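Local coordinates for regulatory protein BlaR1 (Bacillus licheniformis, PDB 1NRF), which senses beta-lactam antibiotics outside the cell through its C-terminal penicillin-binding domain, probably by serine acylation, and probably relays the signal to the cytoplasm, at residues Phe31-Asn43 and Asp223-Lys236. Residues are numbered along the deposited sequence; the frame is centred on the assembly and turned at random.
Sequences FSASGGFVLFNSN and DNTFFFAVHIQGEK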
loop_
_atom_site.group_PDB
_atom_site.type_symbol
_atom_site.label_atom_id
_atom_site.label_comp_id
_atom_site.label_asym_id
_atom_site.label_seq_id
_atom_site.Cartn_x
_atom_site.Cartn_y
_atom_site.Cartn_z
ATOM N N PHE A 31 11.558 -15.982 -6.088
ATOM C CA PHE A 31 10.141 -16.266 -5.906
ATOM C C PHE A 31 9.437 -16.531 -7.226
ATOM O O PHE A 31 8.216 -16.406 -7.323
ATOM C CB PHE A 31 9.486 -15.101 -5.163
ATOM C CG PHE A 31 10.003 -14.933 -3.765
ATOM C CD1 PHE A 31 9.459 -15.669 -2.717
ATOM C CD2 PHE A 31 11.096 -14.107 -3.506
ATOM C CE1 PHE A 31 9.999 -15.596 -1.437
ATOM C CE2 PHE A 31 11.644 -14.027 -2.232
ATOM C CZ PHE A 31 11.094 -14.774 -1.193
ATOM N N SER A 32 10.218 -16.911 -8.234
ATOM C CA SER A 32 9.683 -17.202 -9.558
ATOM C C SER A 32 8.771 -16.064 -9.998
ATOM O O SER A 32 7.714 -16.289 -10.602
ATOM C CB SER A 32 8.904 -18.522 -9.537
ATOM O OG SER A 32 9.771 -19.614 -9.292
ATOM N N ALA A 33 9.195 -14.840 -9.702
ATOM C CA ALA A 33 8.411 -13.659 -10.041
ATOM C C ALA A 33 9.177 -12.611 -10.837
ATOM O O ALA A 33 10.408 -12.624 -10.905
ATOM C CB ALA A 33 7.869 -13.026 -8.764
ATOM N N SER A 34 8.419 -11.701 -11.437
ATOM C CA SER A 34 8.978 -10.590 -12.190
ATOM C C SER A 34 8.225 -9.368 -11.677
ATOM O O SER A 34 7.088 -9.478 -11.227
ATOM C CB SER A 34 8.765 -10.773 -13.705
ATOM O OG SER A 34 7.442 -10.472 -14.111
ATOM N N GLY A 35 8.861 -8.208 -11.721
ATOM C CA GLY A 35 8.204 -7.013 -11.234
ATOM C C GLY A 35 9.141 -5.827 -11.147
ATOM O O GLY A 35 10.131 -5.741 -11.879
ATOM N N GLY A 36 8.831 -4.906 -10.244
ATOM C CA GLY A 36 9.658 -3.731 -10.113
ATOM C C GLY A 36 9.924 -3.323 -8.687
ATOM O O GLY A 36 9.313 -3.835 -7.743
ATOM N N PHE A 37 10.845 -2.377 -8.541
ATOM C CA PHE A 37 11.229 -1.872 -7.239
ATOM C C PHE A 37 11.550 -0.383 -7.316
ATOM O O PHE A 37 12.393 0.045 -8.108
ATOM C CB PHE A 37 12.453 -2.640 -6.743
ATOM C CG PHE A 37 13.039 -2.100 -5.479
ATOM C CD1 PHE A 37 12.437 -2.353 -4.251
ATOM C CD2 PHE A 37 14.213 -1.351 -5.511
ATOM C CE1 PHE A 37 13.000 -1.871 -3.064
ATOM C CE2 PHE A 37 14.784 -0.863 -4.339
ATOM C CZ PHE A 37 14.178 -1.125 -3.111
ATOM N N VAL A 38 10.854 0.402 -6.502
ATOM C CA VAL A 38 11.094 1.828 -6.435
ATOM C C VAL A 38 11.428 2.191 -4.994
ATOM O O VAL A 38 10.668 1.879 -4.073
ATOM C CB VAL A 38 9.862 2.659 -6.846
ATOM C CG1 VAL A 38 10.209 4.134 -6.820
ATOM C CG2 VAL A 38 9.386 2.260 -8.232
ATOM N N LEU A 39 12.581 2.820 -4.798
ATOM C CA LEU A 39 12.987 3.280 -3.475
ATOM C C LEU A 39 13.279 4.780 -3.573
ATOM O O LEU A 39 13.850 5.237 -4.566
ATOM C CB LEU A 39 14.234 2.546 -3.016
ATOM C CG LEU A 39 14.876 3.097 -1.742
ATOM C CD1 LEU A 39 14.115 2.593 -0.518
ATOM C CD2 LEU A 39 16.329 2.654 -1.687
ATOM N N PHE A 40 12.880 5.547 -2.563
ATOM C CA PHE A 40 13.127 6.986 -2.569
ATOM C C PHE A 40 13.823 7.492 -1.311
ATOM O O PHE A 40 13.289 7.375 -0.203
ATOM C CB PHE A 40 11.821 7.761 -2.773
ATOM C CG PHE A 40 12.004 9.262 -2.821
ATOM C CD1 PHE A 40 11.591 10.068 -1.753
ATOM C CD2 PHE A 40 12.609 9.868 -3.922
ATOM C CE1 PHE A 40 11.781 11.454 -1.785
ATOM C CE2 PHE A 40 12.803 11.248 -3.963
ATOM C CZ PHE A 40 12.387 12.045 -2.887
ATOM N N ASN A 41 15.016 8.058 -1.502
ATOM C CA ASN A 41 15.816 8.617 -0.413
ATOM C C ASN A 41 15.464 10.104 -0.276
ATOM O O ASN A 41 15.829 10.916 -1.122
ATOM C CB ASN A 41 17.308 8.460 -0.728
ATOM C CG ASN A 41 18.199 8.795 0.458
ATOM O OD1 ASN A 41 17.933 9.741 1.203
ATOM N ND2 ASN A 41 19.275 8.027 0.628
ATOM N N SER A 42 14.761 10.448 0.796
ATOM C CA SER A 42 14.327 11.823 1.035
ATOM C C SER A 42 15.462 12.833 1.078
ATOM O O SER A 42 15.422 13.854 0.388
ATOM C CB SER A 42 13.529 11.910 2.339
ATOM O OG SER A 42 12.389 11.068 2.303
ATOM N N ASN A 43 16.465 12.549 1.902
ATOM C CA ASN A 43 17.617 13.432 2.044
ATOM C C ASN A 43 18.392 13.597 0.747
ATOM O O ASN A 43 18.781 14.700 0.384
ATOM C CB ASN A 43 18.572 12.906 3.120
ATOM C CG ASN A 43 17.980 12.970 4.505
ATOM O OD1 ASN A 43 16.953 13.610 4.720
ATOM N ND2 ASN A 43 18.635 12.314 5.462
ATOM N N ASP A 223 17.546 9.982 11.036
ATOM C CA ASP A 223 17.762 11.207 10.276
ATOM C C ASP A 223 17.260 11.150 8.833
ATOM O O ASP A 223 17.510 12.074 8.052
ATOM C CB ASP A 223 19.252 11.556 10.293
ATOM C CG ASP A 223 20.119 10.450 9.716
ATOM O OD1 ASP A 223 19.643 9.295 9.631
ATOM O OD2 ASP A 223 21.286 10.731 9.359
ATOM N N ASN A 224 16.535 10.090 8.482
ATOM C CA ASN A 224 16.046 9.943 7.114
ATOM C C ASN A 224 14.771 9.091 7.020
ATOM O O ASN A 224 14.355 8.453 7.987
ATOM C CB ASN A 224 17.161 9.320 6.261
ATOM C CG ASN A 224 17.091 9.719 4.799
ATOM O OD1 ASN A 224 16.223 10.494 4.388
ATOM N ND2 ASN A 224 18.017 9.192 4.003
ATOM N N THR A 225 14.145 9.108 5.849
ATOM C CA THR A 225 12.940 8.328 5.603
ATOM C C THR A 225 13.006 7.776 4.189
ATOM O O THR A 225 13.216 8.518 3.225
ATOM C CB THR A 225 11.671 9.170 5.748
ATOM O OG1 THR A 225 11.705 9.857 6.999
ATOM C CG2 THR A 225 10.433 8.279 5.722
ATOM N N PHE A 226 12.830 6.469 4.074
ATOM C CA PHE A 226 12.884 5.807 2.785
ATOM C C PHE A 226 11.506 5.327 2.388
ATOM O O PHE A 226 10.853 4.628 3.152
ATOM C CB PHE A 226 13.844 4.609 2.852
ATOM C CG PHE A 226 15.273 4.988 3.106
ATOM C CD1 PHE A 226 16.148 5.206 2.041
ATOM C CD2 PHE A 226 15.732 5.176 4.410
ATOM C CE1 PHE A 226 17.468 5.612 2.266
ATOM C CE2 PHE A 226 17.049 5.584 4.657
ATOM C CZ PHE A 226 17.922 5.804 3.583
ATOM N N PHE A 227 11.070 5.695 1.189
ATOM C CA PHE A 227 9.771 5.273 0.682
ATOM C C PHE A 227 10.010 4.233 -0.397
ATOM O O PHE A 227 10.853 4.422 -1.265
ATOM C CB PHE A 227 9.003 6.468 0.107
ATOM C CG PHE A 227 8.640 7.507 1.133
ATOM C CD1 PHE A 227 9.504 8.560 1.415
ATOM C CD2 PHE A 227 7.445 7.413 1.837
ATOM C CE1 PHE A 227 9.187 9.501 2.379
ATOM C CE2 PHE A 227 7.116 8.347 2.805
ATOM C CZ PHE A 227 7.991 9.397 3.080
ATOM N N PHE A 228 9.269 3.132 -0.344
ATOM C CA PHE A 228 9.452 2.057 -1.313
ATOM C C PHE A 228 8.151 1.402 -1.785
ATOM O O PHE A 228 7.121 1.441 -1.113
ATOM C CB PHE A 228 10.350 0.970 -0.712
ATOM C CG PHE A 228 9.774 0.346 0.519
ATOM C CD1 PHE A 228 9.999 0.903 1.766
ATOM C CD2 PHE A 228 8.932 -0.763 0.422
ATOM C CE1 PHE A 228 9.391 0.371 2.911
ATOM C CE2 PHE A 228 8.319 -1.303 1.556
ATOM C CZ PHE A 228 8.551 -0.730 2.805
ATOM N N ALA A 229 8.226 0.777 -2.949
ATOM C CA ALA A 229 7.090 0.095 -3.523
ATOM C C ALA A 229 7.613 -0.994 -4.446
ATOM O O ALA A 229 8.486 -0.755 -5.284
ATOM C CB ALA A 229 6.208 1.083 -4.298
ATOM N N VAL A 230 7.087 -2.194 -4.262
ATOM C CA VAL A 230 7.457 -3.335 -5.071
ATOM C C VAL A 230 6.184 -3.914 -5.666
ATOM O O VAL A 230 5.188 -4.079 -4.956
ATOM C CB VAL A 230 8.131 -4.442 -4.222
ATOM C CG1 VAL A 230 8.152 -5.749 -4.988
ATOM C CG2 VAL A 230 9.548 -4.039 -3.862
ATOM N N HIS A 231 6.197 -4.192 -6.968
ATOM C CA HIS A 231 5.044 -4.816 -7.592
ATOM C C HIS A 231 5.540 -6.026 -8.349
ATOM O O HIS A 231 6.509 -5.929 -9.100
ATOM C CB HIS A 231 4.316 -3.870 -8.543
ATOM C CG HIS A 231 3.154 -4.514 -9.239
ATOM N ND1 HIS A 231 3.299 -5.287 -10.374
ATOM C CD2 HIS A 231 1.844 -4.575 -8.909
ATOM C CE1 HIS A 231 2.129 -5.797 -10.707
ATOM N NE2 HIS A 231 1.230 -5.381 -9.834
ATOM N N ILE A 232 4.870 -7.160 -8.152
ATOM C CA ILE A 232 5.271 -8.405 -8.799
ATOM C C ILE A 232 4.166 -9.144 -9.552
ATOM O O ILE A 232 2.972 -8.850 -9.423
ATOM C CB ILE A 232 5.851 -9.398 -7.772
ATOM C CG1 ILE A 232 4.756 -9.820 -6.787
ATOM C CG2 ILE A 232 7.020 -8.769 -7.028
ATOM C CD1 ILE A 232 5.168 -10.947 -5.847
ATOM N N GLN A 233 4.589 -10.127 -10.337
ATOM C CA GLN A 233 3.684 -10.958 -11.121
ATOM C C GLN A 233 4.380 -12.302 -11.277
ATOM O O GLN A 233 5.514 -12.363 -11.761
ATOM C CB GLN A 233 3.443 -10.347 -12.511
ATOM C CG GLN A 233 3.165 -8.857 -12.506
ATOM C CD GLN A 233 2.968 -8.292 -13.902
ATOM O OE1 GLN A 233 2.933 -7.074 -14.091
ATOM N NE2 GLN A 233 2.835 -9.173 -14.888
ATOM N N GLY A 234 3.712 -13.372 -10.863
ATOM C CA GLY A 234 4.305 -14.691 -10.973
ATOM C C GLY A 234 3.293 -15.768 -10.652
ATOM O O GLY A 234 2.093 -15.496 -10.603
ATOM N N GLU A 235 3.768 -16.987 -10.420
ATOM C CA GLU A 235 2.867 -18.088 -10.103
ATOM C C GLU A 235 2.683 -18.313 -8.600
ATOM O O GLU A 235 2.096 -19.313 -8.188
ATOM C CB GLU A 235 3.363 -19.374 -10.756
ATOM C CG GLU A 235 4.763 -19.784 -10.350
ATOM C CD GLU A 235 5.047 -21.237 -10.683
ATOM O OE1 GLU A 235 4.323 -22.114 -10.158
ATOM O OE2 GLU A 235 5.988 -21.502 -11.467
ATOM N N LYS A 236 3.189 -17.390 -7.786
ATOM C CA LYS A 236 3.058 -17.487 -6.333
ATOM C C LYS A 236 1.634 -17.129 -5.929
ATOM O O LYS A 236 1.155 -16.036 -6.241
ATOM C CB LYS A 236 4.025 -16.523 -5.639
ATOM C CG LYS A 236 5.490 -16.865 -5.785
ATOM C CD LYS A 236 5.804 -18.226 -5.197
ATOM C CE LYS A 236 7.108 -18.192 -4.440
ATOM N NZ LYS A 236 6.987 -17.273 -3.277
#
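The amides of Asn43 and Asn224 come from opposite directions and stack, their planes 4° apart. In the plane of its own amide, Asn43 ND2 donates to Asp223 O at 2.8 Å, while Asn43 N bonds Asn224 OD1. Asn224 ND2 gives a nearly straight bond (175°) to Asn41 OD1 at 2.9 Å, from above that carbonyl plane; Asn41 OD1 also accepts from Arg44 N. Asn41 and Phe226 lie side by side, amide and ring planes 63° apart, with Asn41 ND2 3.4 Å from Phe226 CE1. Ser42 OG meets the Phe227 ring at its edge and donates to Thr225 O at 2.8 Å. The edge of the Phe37 ring takes Val230 CG2; Phe37 points to the same face of the sheet as Leu39, whose CD1 touches Phe226 CB at 3.9 Å. The strands themselves pair antiparallel, with two backbone bonds at each of Ser34–Gln233, Gly36–His231, Val38–Ala229 and Phe40–Phe227. They are central strands of the transpeptidase-type sheet, flanked by 46-50 and 211-220. Helix 239-253 covers the Phe37 and Val230 face; on the other, Phe40 and Phe227 pack against helix 158-170, and His231 stacks on Phe59, its side chain about 11 Å from that of Ser63, the probable acylation site.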